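BH1478 protein (Bacillus halodurans, PDB 2QUP) is of unknown function, a member of the DUF327 family whose modelled chain folds almost entirely into four long helices. Local coordinates at residues Q34-A39 and G84-E89; D51-L56 and R67-L72; E75-A80 and G138-I143; L113-A118 and N131-I136. One frame throughout, in Å; residues are numbered along the deposited sequence. Where two conformers were deposited one is given.

Contact 1. Residues Q34-A39 and G84-E89; sequences QRDEKA and GLRLEE
The guanidinium groups of Arg35 and Arg86 lie face to face, their planes only 8° apart and their centres 3.9 Å from each other. Arg35 reaches across with its chain extended from CG to NE, which lays NE of Arg35 over the middle of the Arg86 group. Arg86 comes from the other helix and bends at CG-CD (chi3 58°), turning its NE and NH2 edge toward Asp36. There the grip is side-on: NE and NH2 of Arg86 both donate to OD2 of Asp36, at 3.0 Å each, and the carboxylate oxygen lies near the guanidinium plane. NH2 meets OD2 on its anti side, whereas NE arrives nearly in line with the C-O bond; the two planes are tilted by 30°. Beside this pair, Leu87 CD2 rests 3.6 Å from Asp36 OD1, and Ala39 CB borders NH2 of Arg86 at the guanidinium edge.

The contact joins the first two helices, 27-60 and 63-88, near the end of the second; the axes of 34-39 and 84-88 run roughly antiparallel and come within 11.2 Å. The other carboxylate oxygen, OD1 of Asp36, forms a salt bridge with Arg90 just beyond. Asp36 therefore binds Arg86 through OD2 and Arg90 through OD1, and the shared carboxylate probably helps to hold the Arg86 guanidinium flat against Arg35.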
loop_
_atom_site.group_PDB
_atom_site.type_symbol
_atom_site.label_atom_id
_atom_site.label_comp_id
_atom_site.label_asym_id
_atom_site.label_seq_id
_atom_site.Cartn_x
_atom_site.Cartn_y
_atom_site.Cartn_z
ATOM N N GLN A 34 -3.036 -20.248 -6.853
ATOM C CA GLN A 34 -1.971 -20.373 -5.874
ATOM C C GLN A 34 -1.013 -19.208 -6.000
ATOM O O GLN A 34 -0.498 -18.720 -5.000
ATOM C CB GLN A 34 -1.203 -21.662 -6.130
ATOM C CG GLN A 34 -1.841 -22.898 -5.545
ATOM C CD GLN A 34 -0.948 -24.118 -5.672
ATOM O OE1 GLN A 34 0.142 -24.052 -6.254
ATOM N NE2 GLN A 34 -1.405 -25.242 -5.125
ATOM N N ARG A 35 -0.774 -18.789 -7.243
ATOM C CA ARG A 35 0.020 -17.608 -7.541
ATOM C C ARG A 35 -0.579 -16.360 -6.896
ATOM O O ARG A 35 0.144 -15.573 -6.273
ATOM C CB ARG A 35 0.151 -17.417 -9.045
ATOM C CG ARG A 35 1.086 -16.297 -9.425
ATOM C CD ARG A 35 0.832 -15.797 -10.817
ATOM N NE ARG A 35 1.819 -14.791 -11.189
ATOM C CZ ARG A 35 1.879 -14.200 -12.377
ATOM N NH1 ARG A 35 1.004 -14.500 -13.331
ATOM N NH2 ARG A 35 2.821 -13.301 -12.611
ATOM N N ASP A 36 -1.900 -16.209 -7.024
ATOM C CA ASP A 36 -2.634 -15.086 -6.440
ATOM C C ASP A 36 -2.563 -15.128 -4.926
ATOM O O ASP A 36 -2.420 -14.094 -4.279
ATOM C CB ASP A 36 -4.101 -15.099 -6.886
ATOM C CG ASP A 36 -4.267 -14.906 -8.393
ATOM O OD1 ASP A 36 -5.383 -15.140 -8.898
ATOM O OD2 ASP A 36 -3.295 -14.527 -9.081
ATOM N N GLU A 37 -2.654 -16.336 -4.379
ATOM C CA GLU A 37 -2.622 -16.563 -2.939
ATOM C C GLU A 37 -1.288 -16.161 -2.318
ATOM O O GLU A 37 -1.256 -15.474 -1.295
ATOM C CB GLU A 37 -2.886 -18.032 -2.646
ATOM C CG GLU A 37 -4.027 -18.285 -1.693
ATOM C CD GLU A 37 -4.682 -19.632 -1.941
ATOM O OE1 GLU A 37 -3.986 -20.669 -1.817
ATOM O OE2 GLU A 37 -5.888 -19.650 -2.270
ATOM N N LYS A 38 -0.201 -16.598 -2.948
ATOM C CA LYS A 38 1.151 -16.294 -2.499
ATOM C C LYS A 38 1.454 -14.823 -2.624
ATOM O O LYS A 38 2.087 -14.258 -1.756
ATOM C CB LYS A 38 2.191 -17.096 -3.293
ATOM C CG LYS A 38 2.271 -18.559 -2.892
ATOM C CD LYS A 38 3.429 -19.264 -3.588
ATOM C CE LYS A 38 3.145 -20.761 -3.776
ATOM N NZ LYS A 38 4.389 -21.580 -3.901
ATOM N N ALA A 39 1.006 -14.206 -3.712
ATOM C CA ALA A 39 1.156 -12.767 -3.899
ATOM C C ALA A 39 0.416 -11.982 -2.815
ATOM O O ALA A 39 0.934 -10.993 -2.294
ATOM C CB ALA A 39 0.676 -12.370 -5.275
ATOM N N GLY A 84 -3.920 -6.770 -8.372
ATOM C CA GLY A 84 -5.201 -6.175 -8.758
ATOM C C GLY A 84 -5.643 -6.362 -10.200
ATOM O O GLY A 84 -6.783 -6.763 -10.460
ATOM N N LEU A 85 -4.728 -6.083 -11.125
ATOM C CA LEU A 85 -4.982 -6.210 -12.551
ATOM C C LEU A 85 -5.155 -7.658 -12.982
ATOM O O LEU A 85 -5.905 -7.928 -13.917
ATOM C CB LEU A 85 -3.868 -5.547 -13.382
ATOM C CG LEU A 85 -3.647 -4.028 -13.293
ATOM C CD1 LEU A 85 -2.411 -3.650 -14.083
ATOM C CD2 LEU A 85 -4.866 -3.212 -13.773
ATOM N N ARG A 86 -4.473 -8.584 -12.314
ATOM C CA ARG A 86 -4.668 -10.003 -12.622
ATOM C C ARG A 86 -6.001 -10.534 -12.098
ATOM O O ARG A 86 -6.704 -11.266 -12.802
ATOM C CB ARG A 86 -3.519 -10.845 -12.091
ATOM C CG ARG A 86 -3.262 -12.108 -12.898
ATOM C CD ARG A 86 -1.905 -12.726 -12.559
ATOM N NE ARG A 86 -1.754 -13.065 -11.139
ATOM C CZ ARG A 86 -0.897 -12.477 -10.305
ATOM N NH1 ARG A 86 -0.103 -11.505 -10.734
ATOM N NH2 ARG A 86 -0.832 -12.863 -9.036
ATOM N N LEU A 87 -6.355 -10.144 -10.875
ATOM C CA LEU A 87 -7.626 -10.523 -10.262
ATOM C C LEU A 87 -8.839 -10.038 -11.039
ATOM O O LEU A 87 -9.880 -10.692 -11.002
ATOM C CB LEU A 87 -7.731 -10.004 -8.837
ATOM C CG LEU A 87 -6.875 -10.633 -7.742
ATOM C CD1 LEU A 87 -7.295 -10.064 -6.390
ATOM C CD2 LEU A 87 -6.967 -12.156 -7.771
ATOM N N GLU A 88 -8.696 -8.896 -11.722
ATOM C CA GLU A 88 -9.732 -8.365 -12.619
ATOM C C GLU A 88 -10.050 -9.353 -13.738
ATOM O O GLU A 88 -11.210 -9.510 -14.121
ATOM C CB GLU A 88 -9.307 -7.028 -13.239
ATOM C CG GLU A 88 -9.319 -5.825 -12.300
ATOM C CD GLU A 88 -10.704 -5.282 -11.965
ATOM O OE1 GLU A 88 -11.394 -4.788 -12.882
ATOM O OE2 GLU A 88 -11.079 -5.315 -10.768
ATOM N N GLU A 89 -9.007 -10.021 -14.232
ATOM C CA GLU A 89 -9.112 -11.062 -15.244
ATOM C C GLU A 89 -9.379 -12.473 -14.681
ATOM O O GLU A 89 -9.036 -13.470 -15.315
ATOM C CB GLU A 89 -7.838 -11.073 -16.086
ATOM C CG GLU A 89 -7.633 -9.835 -16.951
ATOM C CD GLU A 89 -6.243 -9.794 -17.590
ATOM O OE1 GLU A 89 -5.798 -10.833 -18.132
ATOM O OE2 GLU A 89 -5.586 -8.726 -17.549
#

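Contact 2. Residues D51-L56 and R67-L72; sequences DDQGKL and RKYKEL
Gln53 lies against the backbone and side chains of Lys68, Tyr69 and Leu72, and most of what it touches is carbon. Its CB meets Leu72 CD1 at 3.8 Å, while CG sits 3.6 Å from the backbone N of Tyr69. The chain then bends at chi2 (47°), which carries the amide obliquely across the aliphatic part of Lys68: in one of the two conformers of Lys68, OE1 of Gln53 is 3.4 Å from its CG, a van der Waals contact.

Packing round the aromatic ring is the second element. Gly54 brings its CA to 3.7 Å from CE1 of Tyr69, and with no side chain at this position the ring can approach the helix backbone obliquely. This is the helical hairpin formed by 27-60 and 63-88, two antiparallel helices joined by a short turn; the axes of 51-56 and 67-72 come within 9.1 Å, and the CA atoms of Gln53 and Tyr69 are 5.7 Å apart. Leu112 and Leu115 of helix 98-120 and Val133 and Ile136 of helix 126-144 also touch Tyr69, so the tyrosine meets the other two helices.

Polar pairing is supplied from outside these segments. NE2 of Gln53 donates to OE2 of Glu65, one turn before Tyr69 on the second helix. An alanine in place of Gln53 is likely to open a gap beside Lys68 and deprive Glu65 of this donor. Leu72 extends the apolar seam back toward the first helix, where it also touches Leu46, Lys49 and Ile50.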
loop_
_atom_site.group_PDB
_atom_site.type_symbol
_atom_site.label_atom_id
_atom_site.label_comp_id
_atom_site.label_asym_id
_atom_site.label_seq_id
_atom_site.Cartn_x
_atom_site.Cartn_y
_atom_site.Cartn_z
ATOM N N ASP A 51 2.983 -1.164 8.528
ATOM C CA ASP A 51 2.341 -0.772 9.800
ATOM C C ASP A 51 3.357 -0.361 10.865
ATOM O O ASP A 51 3.182 0.636 11.567
ATOM C CB ASP A 51 1.522 -1.934 10.366
ATOM C CG ASP A 51 0.172 -2.058 9.730
ATOM O OD1 ASP A 51 -0.358 -1.043 9.234
ATOM O OD2 ASP A 51 -0.366 -3.181 9.731
ATOM N N ASP A 52 4.415 -1.156 10.986
ATOM C CA ASP A 52 5.464 -0.918 11.982
ATOM C C ASP A 52 6.274 0.343 11.673
ATOM O O ASP A 52 6.669 1.094 12.580
ATOM C CB ASP A 52 6.430 -2.109 12.025
ATOM C CG ASP A 52 5.844 -3.311 12.715
ATOM O OD1 ASP A 52 4.949 -3.129 13.568
ATOM O OD2 ASP A 52 6.294 -4.440 12.399
ATOM N N GLN A 53 6.526 0.566 10.384
ATOM C CA GLN A 53 7.324 1.695 9.965
ATOM C C GLN A 53 6.479 2.974 10.035
ATOM O O GLN A 53 7.003 4.057 10.207
ATOM C CB GLN A 53 7.873 1.447 8.551
ATOM C CG GLN A 53 8.866 2.495 8.040
ATOM C CD GLN A 53 9.955 2.871 9.036
ATOM O OE1 GLN A 53 10.680 2.016 9.527
ATOM N NE2 GLN A 53 10.092 4.162 9.304
ATOM N N GLY A 54 5.169 2.834 9.914
ATOM C CA GLY A 54 4.306 4.004 9.833
ATOM C C GLY A 54 4.145 4.518 11.237
ATOM O O GLY A 54 4.138 5.722 11.481
ATOM N N LYS A 55 3.993 3.569 12.155
ATOM C CA LYS A 55 4.075 3.813 13.575
ATOM C C LYS A 55 5.388 4.438 14.041
ATOM O O LYS A 55 5.364 5.477 14.716
ATOM C CB LYS A 55 3.753 2.534 14.346
ATOM C CG LYS A 55 3.987 2.643 15.844
ATOM C CD LYS A 55 2.681 2.634 16.593
ATOM C CE LYS A 55 2.177 4.035 16.857
ATOM N NZ LYS A 55 0.786 3.986 17.401
ATOM N N LEU A 56 6.527 3.827 13.689
ATOM C CA LEU A 56 7.855 4.429 13.937
ATOM C C LEU A 56 7.939 5.859 13.466
ATOM O O LEU A 56 8.412 6.710 14.212
ATOM C CB LEU A 56 8.974 3.638 13.238
ATOM C CG LEU A 56 10.404 3.939 13.667
ATOM C CD1 LEU A 56 10.486 4.036 15.176
ATOM C CD2 LEU A 56 11.341 2.831 13.164
ATOM N N ARG A 67 11.827 8.217 4.584
ATOM C CA ARG A 67 12.482 7.494 3.506
ATOM C C ARG A 67 12.127 6.001 3.561
ATOM O O ARG A 67 11.683 5.435 2.554
ATOM C CB ARG A 67 14.002 7.684 3.575
ATOM C CG ARG A 67 14.561 8.873 2.780
ATOM C CD ARG A 67 15.969 9.329 3.255
ATOM N NE ARG A 67 16.822 8.230 3.716
ATOM C CZ ARG A 67 17.650 8.292 4.761
ATOM N NH1 ARG A 67 17.776 9.404 5.474
ATOM N NH2 ARG A 67 18.374 7.233 5.089
ATOM N N LYS A 68 12.294 5.376 4.728
ATOM C CA LYS A 68 12.038 3.942 4.874
ATOM C C LYS A 68 10.554 3.601 4.657
ATOM O O LYS A 68 10.234 2.605 4.027
ATOM C CB LYS A 68 12.558 3.408 6.219
ATOM C CG LYS A 68 12.219 1.941 6.466
ATOM C CD LYS A 68 13.227 1.194 7.323
ATOM C CE LYS A 68 12.824 -0.269 7.455
ATOM N NZ LYS A 68 12.557 -0.864 6.119
ATOM N N TYR A 69 9.668 4.454 5.155
ATOM C CA TYR A 69 8.210 4.326 4.978
ATOM C C TYR A 69 7.787 4.323 3.505
ATOM O O TYR A 69 7.121 3.392 3.032
ATOM C CB TYR A 69 7.502 5.497 5.689
ATOM C CG TYR A 69 5.995 5.412 5.587
ATOM C CD1 TYR A 69 5.289 4.434 6.285
ATOM C CD2 TYR A 69 5.275 6.288 4.774
ATOM C CE1 TYR A 69 3.905 4.340 6.191
ATOM C CE2 TYR A 69 3.889 6.193 4.662
ATOM C CZ TYR A 69 3.215 5.223 5.382
ATOM O OH TYR A 69 1.852 5.132 5.284
ATOM N N LYS A 70 8.206 5.360 2.786
ATOM C CA LYS A 70 7.834 5.531 1.392
ATOM C C LYS A 70 8.487 4.477 0.508
ATOM O O LYS A 70 7.915 4.122 -0.499
ATOM C CB LYS A 70 8.154 6.945 0.914
ATOM C CG LYS A 70 7.273 8.008 1.593
ATOM C CD LYS A 70 7.756 9.418 1.352
ATOM C CE LYS A 70 7.912 9.774 -0.112
ATOM N NZ LYS A 70 8.149 11.241 -0.205
ATOM N N GLU A 71 9.645 3.955 0.900
ATOM C CA GLU A 71 10.222 2.873 0.108
ATOM C C GLU A 71 9.446 1.566 0.246
ATOM O O GLU A 71 9.381 0.793 -0.707
ATOM C CB GLU A 71 11.723 2.710 0.356
ATOM C CG GLU A 71 12.587 3.708 -0.456
ATOM C CD GLU A 71 12.780 3.295 -1.920
ATOM O OE1 GLU A 71 12.133 3.893 -2.809
ATOM O OE2 GLU A 71 13.580 2.371 -2.180
ATOM N N LEU A 72 8.827 1.345 1.402
ATOM C CA LEU A 72 7.963 0.208 1.605
ATOM C C LEU A 72 6.633 0.400 0.876
ATOM O O LEU A 72 6.131 -0.526 0.239
ATOM C CB LEU A 72 7.748 -0.023 3.107
ATOM C CG LEU A 72 8.905 -0.555 3.944
ATOM C CD1 LEU A 72 8.460 -0.631 5.380
ATOM C CD2 LEU A 72 9.335 -1.948 3.467
#

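Contact 3. Residues E75-A80 and G138-I143; sequences EFVGDA and GLLINI
Phe76 and Leu140 meet across two helices whose segments 75-80 and 138-143 run in nearly the same direction, at 26°, with segment axes 9.5 Å apart. The side chain of Phe76 starts from a CB pointing toward helix 126-144, and chi1 of -169° sets CG anti to the backbone N, sending the ring across the gap. Along the ring, CD2 comes first and touches Leu140 CD2 at 3.9 Å. CE2 goes deeper and lies 3.3 Å from the backbone O of Leu140, which sits at the ring edge near its plane; CZ, at the tip, is 4.0 Å from the same oxygen.

Helices 63-88 and 126-144, second and fourth in the chain, are neighbours in this all-helical bundle, and the contact lies close to its centre. Met47 and Ile50 of helix 27-60 also touch Phe76, so its ring links three helices. A serine in place of Phe76 would probably open a gap between them and leave Leu140 CD2 with less to pack against.

Further along, Val77 CG2 sits 3.6 Å from Leu140 CD2 and 4.0 Å from Ile143 CD1, the valine crossing both side chains at about a right angle. The CA atoms of Ala80 and Ile143 are 5.9 Å apart, the closest CA pair of the two segments, and Ala80 CB packs 3.6 Å from Ile143 CG2. Val105 and Ile104 of helix 98-120 border Val77 and Ile143 respectively.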
loop_
_atom_site.group_PDB
_atom_site.type_symbol
_atom_site.label_atom_id
_atom_site.label_comp_id
_atom_site.label_asym_id
_atom_site.label_seq_id
_atom_site.Cartn_x
_atom_site.Cartn_y
_atom_site.Cartn_z
ATOM N N GLU A 75 6.906 0.011 -2.768
ATOM C CA GLU A 75 7.030 -1.416 -3.123
ATOM C C GLU A 75 5.691 -2.178 -3.097
ATOM O O GLU A 75 5.454 -3.076 -3.912
ATOM C CB GLU A 75 7.994 -2.119 -2.188
ATOM C CG GLU A 75 8.264 -3.563 -2.596
ATOM C CD GLU A 75 9.076 -4.303 -1.583
ATOM O OE1 GLU A 75 9.476 -5.461 -1.863
ATOM O OE2 GLU A 75 9.315 -3.714 -0.508
ATOM N N PHE A 76 4.849 -1.830 -2.129
ATOM C CA PHE A 76 3.516 -2.385 -1.984
ATOM C C PHE A 76 2.650 -2.043 -3.191
ATOM O O PHE A 76 2.059 -2.940 -3.775
ATOM C CB PHE A 76 2.843 -1.837 -0.712
ATOM C CG PHE A 76 1.561 -2.542 -0.341
ATOM C CD1 PHE A 76 1.554 -3.515 0.662
ATOM C CD2 PHE A 76 0.353 -2.231 -0.994
ATOM C CE1 PHE A 76 0.354 -4.181 1.021
ATOM C CE2 PHE A 76 -0.847 -2.895 -0.657
ATOM C CZ PHE A 76 -0.861 -3.856 0.364
ATOM N N VAL A 77 2.542 -0.745 -3.510
ATOM C CA VAL A 77 1.800 -0.266 -4.665
ATOM C C VAL A 77 2.121 -1.060 -5.935
ATOM O O VAL A 77 1.217 -1.558 -6.590
ATOM C CB VAL A 77 1.984 1.224 -4.903
ATOM C CG1 VAL A 77 1.302 1.666 -6.217
ATOM C CG2 VAL A 77 1.396 2.018 -3.732
ATOM N N GLY A 78 3.402 -1.199 -6.245
ATOM C CA GLY A 78 3.844 -2.003 -7.394
ATOM C C GLY A 78 3.232 -3.379 -7.376
ATOM O O GLY A 78 2.626 -3.802 -8.354
ATOM N N ASP A 79 3.372 -4.071 -6.248
ATOM C CA ASP A 79 2.924 -5.459 -6.132
ATOM C C ASP A 79 1.414 -5.608 -6.056
ATOM O O ASP A 79 0.868 -6.591 -6.537
ATOM C CB ASP A 79 3.566 -6.136 -4.925
ATOM C CG ASP A 79 5.041 -6.420 -5.126
ATOM O OD1 ASP A 79 5.725 -6.703 -4.123
ATOM O OD2 ASP A 79 5.524 -6.361 -6.278
ATOM N N ALA A 80 0.746 -4.641 -5.429
ATOM C CA ALA A 80 -0.701 -4.644 -5.326
ATOM C C ALA A 80 -1.419 -4.344 -6.638
ATOM O O ALA A 80 -2.442 -4.977 -6.927
ATOM C CB ALA A 80 -1.160 -3.687 -4.252
ATOM N N GLY A 138 -5.451 2.563 4.375
ATOM C CA GLY A 138 -6.813 2.394 3.875
ATOM C C GLY A 138 -6.940 2.409 2.364
ATOM O O GLY A 138 -7.610 1.562 1.784
ATOM N N LEU A 139 -6.279 3.359 1.716
ATOM C CA LEU A 139 -6.165 3.328 0.270
ATOM C C LEU A 139 -5.387 2.083 -0.214
ATOM O O LEU A 139 -5.796 1.417 -1.175
ATOM C CB LEU A 139 -5.530 4.623 -0.228
ATOM C CG LEU A 139 -6.335 5.898 0.092
ATOM C CD1 LEU A 139 -5.508 7.153 -0.127
ATOM C CD2 LEU A 139 -7.586 5.944 -0.737
ATOM N N LEU A 140 -4.299 1.756 0.458
ATOM C CA LEU A 140 -3.391 0.684 -0.025
ATOM C C LEU A 140 -4.024 -0.689 -0.148
ATOM O O LEU A 140 -3.763 -1.458 -1.102
ATOM C CB LEU A 140 -2.182 0.567 0.898
ATOM C CG LEU A 140 -1.006 1.540 0.746
ATOM C CD1 LEU A 140 0.045 1.201 1.778
ATOM C CD2 LEU A 140 -0.396 1.552 -0.650
ATOM N N ILE A 141 -4.817 -1.036 0.856
ATOM C CA ILE A 141 -5.440 -2.357 0.879
ATOM C C ILE A 141 -6.546 -2.480 -0.183
ATOM O O ILE A 141 -6.894 -3.577 -0.602
ATOM C CB ILE A 141 -5.950 -2.742 2.300
ATOM C CG1 ILE A 141 -6.948 -1.710 2.822
ATOM C CG2 ILE A 141 -4.794 -2.895 3.290
ATOM C CD1 ILE A 141 -7.564 -2.069 4.158
ATOM N N ASN A 142 -7.095 -1.344 -0.611
ATOM C CA ASN A 142 -8.093 -1.326 -1.677
ATOM C C ASN A 142 -7.534 -1.439 -3.097
ATOM O O ASN A 142 -8.310 -1.502 -4.047
ATOM C CB ASN A 142 -8.903 -0.053 -1.614
ATOM C CG ASN A 142 -9.722 0.062 -0.357
ATOM O OD1 ASN A 142 -10.109 -0.930 0.246
ATOM N ND2 ASN A 142 -10.005 1.291 0.035
ATOM N N ILE A 143 -6.209 -1.422 -3.247
ATOM C CA ILE A 143 -5.590 -1.435 -4.580
ATOM C C ILE A 143 -5.926 -2.737 -5.257
ATOM O O ILE A 143 -6.446 -2.740 -6.375
ATOM C CB ILE A 143 -4.033 -1.199 -4.579
ATOM C CG1 ILE A 143 -3.712 0.276 -4.314
ATOM C CG2 ILE A 143 -3.478 -1.458 -5.975
ATOM C CD1 ILE A 143 -2.280 0.559 -3.849
#

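Contact 4. Residues L113-A118 and N131-I136; sequences LDLTDA and NMVGEI
Leu115 holds CG anti to its own backbone N (chi1 177°), and with chi2 at 66° its two methyl groups part to meet different residues of the opposite helix, while Met132 extends beyond CG to bring the end of its side chain to Ala118. The setting is an antiparallel helical hairpin: helices 98-120 and 126-144 are consecutive in the chain and joined by a short connection, and segments 113-118 and 131-136 run at 167° with their axes 10.5 Å apart. Leu115 CD1 lies 3.9 Å from Met132 CB and also borders CG1 of Val133, at 4.3 Å. The other methyl, CD2, turns to Ile136 and touches its CD1 at 3.9 Å, the two side chains crossing at about a right angle.

All of these contacts are apolar. On its inner side the hairpin is completed by helix 63-88, whose Tyr69 packs against Leu115, Val133 and Ile136. Met132 lies nearer the surface, over the small side chain of Ala118. There the end of the thioether lies against the alanine methyl: in one of the two conformers of Met132, its SD and CE are each 3.7 Å from Ala118 CB.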
loop_
_atom_site.group_PDB
_atom_site.type_symbol
_atom_site.label_atom_id
_atom_site.label_comp_id
_atom_site.label_asym_id
_atom_site.label_seq_id
_atom_site.Cartn_x
_atom_site.Cartn_y
_atom_site.Cartn_z
ATOM N N LEU A 113 2.722 12.727 -0.867
ATOM C CA LEU A 113 3.314 14.057 -1.034
ATOM C C LEU A 113 2.873 14.964 0.108
ATOM O O LEU A 113 3.660 15.756 0.602
ATOM C CB LEU A 113 2.902 14.665 -2.377
ATOM C CG LEU A 113 3.454 14.037 -3.662
ATOM C CD1 LEU A 113 2.714 14.585 -4.899
ATOM C CD2 LEU A 113 4.946 14.272 -3.781
ATOM N N ASP A 114 1.625 14.818 0.540
ATOM C CA ASP A 114 1.079 15.621 1.647
ATOM C C ASP A 114 1.675 15.258 3.000
ATOM O O ASP A 114 1.733 16.082 3.932
ATOM C CB ASP A 114 -0.434 15.444 1.720
ATOM C CG ASP A 114 -1.163 16.225 0.656
ATOM O OD1 ASP A 114 -2.395 16.073 0.582
ATOM O OD2 ASP A 114 -0.513 16.988 -0.099
ATOM N N LEU A 115 2.093 14.009 3.092
ATOM C CA LEU A 115 2.754 13.479 4.262
ATOM C C LEU A 115 4.178 14.005 4.374
ATOM O O LEU A 115 4.571 14.467 5.436
ATOM C CB LEU A 115 2.772 11.939 4.202
ATOM C CG LEU A 115 3.491 11.192 5.321
ATOM C CD1 LEU A 115 2.776 11.380 6.656
ATOM C CD2 LEU A 115 3.583 9.722 4.983
ATOM N N THR A 116 4.944 13.903 3.281
ATOM C CA THR A 116 6.236 14.552 3.155
ATOM C C THR A 116 6.245 15.989 3.637
ATOM O O THR A 116 7.093 16.378 4.429
ATOM C CB THR A 116 6.773 14.449 1.744
ATOM O OG1 THR A 116 6.682 13.086 1.325
ATOM C CG2 THR A 116 8.239 14.844 1.712
ATOM N N ASP A 117 5.259 16.753 3.199
ATOM C CA ASP A 117 5.098 18.120 3.624
ATOM C C ASP A 117 4.939 18.263 5.124
ATOM O O ASP A 117 5.564 19.128 5.747
ATOM C CB ASP A 117 3.899 18.717 2.919
ATOM C CG ASP A 117 4.229 20.006 2.249
ATOM O OD1 ASP A 117 5.046 19.996 1.294
ATOM O OD2 ASP A 117 3.687 21.036 2.702
ATOM N N ALA A 118 4.102 17.406 5.697
ATOM C CA ALA A 118 3.736 17.492 7.103
ATOM C C ALA A 118 4.931 17.129 7.985
ATOM O O ALA A 118 5.128 17.698 9.054
ATOM C CB ALA A 118 2.576 16.570 7.382
ATOM N N ASN A 131 -2.677 9.522 11.706
ATOM C CA ASN A 131 -3.890 9.556 10.881
ATOM C C ASN A 131 -3.600 9.483 9.399
ATOM O O ASN A 131 -4.256 8.723 8.686
ATOM C CB ASN A 131 -4.735 10.787 11.187
ATOM C CG ASN A 131 -5.328 10.743 12.586
ATOM O OD1 ASN A 131 -5.824 9.705 13.037
ATOM N ND2 ASN A 131 -5.276 11.871 13.283
ATOM N N MET A 132 -2.578 10.235 8.977
ATOM C CA MET A 132 -2.148 10.298 7.580
ATOM C C MET A 132 -1.690 8.937 7.075
ATOM O O MET A 132 -2.022 8.541 5.954
ATOM C CB MET A 132 -1.014 11.323 7.406
ATOM C CG MET A 132 -1.429 12.795 7.552
ATOM S SD MET A 132 -0.006 13.914 7.684
ATOM C CE MET A 132 -0.741 15.312 8.554
ATOM N N VAL A 133 -0.919 8.223 7.897
ATOM C CA VAL A 133 -0.479 6.877 7.506
ATOM C C VAL A 133 -1.628 5.852 7.538
ATOM O O VAL A 133 -1.584 4.845 6.859
ATOM C CB VAL A 133 0.771 6.390 8.298
ATOM C CG1 VAL A 133 1.876 7.474 8.323
ATOM C CG2 VAL A 133 0.404 5.944 9.712
ATOM N N GLY A 134 -2.666 6.117 8.320
ATOM C CA GLY A 134 -3.757 5.164 8.480
ATOM C C GLY A 134 -4.698 5.298 7.305
ATOM O O GLY A 134 -5.336 4.338 6.904
ATOM N N GLU A 135 -4.755 6.513 6.755
ATOM C CA GLU A 135 -5.460 6.828 5.518
ATOM C C GLU A 135 -4.825 6.160 4.336
ATOM O O GLU A 135 -5.505 5.579 3.517
ATOM C CB GLU A 135 -5.349 8.303 5.254
ATOM C CG GLU A 135 -6.548 9.071 5.655
ATOM C CD GLU A 135 -6.576 10.399 4.969
ATOM O OE1 GLU A 135 -6.253 11.401 5.638
ATOM O OE2 GLU A 135 -6.889 10.434 3.754
ATOM N N ILE A 136 -3.517 6.320 4.241
ATOM C CA ILE A 136 -2.715 5.694 3.192
ATOM C C ILE A 136 -2.971 4.210 3.201
ATOM O O ILE A 136 -3.332 3.657 2.165
ATOM C CB ILE A 136 -1.209 6.042 3.341
ATOM C CG1 ILE A 136 -1.003 7.522 2.970
ATOM C CG2 ILE A 136 -0.314 5.108 2.459
ATOM C CD1 ILE A 136 0.219 8.201 3.611
#

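Overall arrangement
The four contacts tie four helices into one bundle, with antiparallel pairs in contacts 1, 2 and 4 and a near-parallel pair in contact 3. Contacts 1 and 2 both join helices 27-60 and 63-88, but their centres are 25 Å apart on opposite sides of the chain's centre: contact 1 is polar and at the surface, contact 2 mostly apolar and buried. Contact 3 lies about 3 Å from the chain's centre and pairs helix 63-88 with helix 126-144, which contact 4 joins to helix 98-120. Contacts 2 and 4, 11 Å apart between centres, meet directly: Tyr69 CE2 packs 3.6 Å from Leu115 CD2, and Lys70 NZ lies 2.8 Å from Thr116 OG1, a probable hydrogen bond.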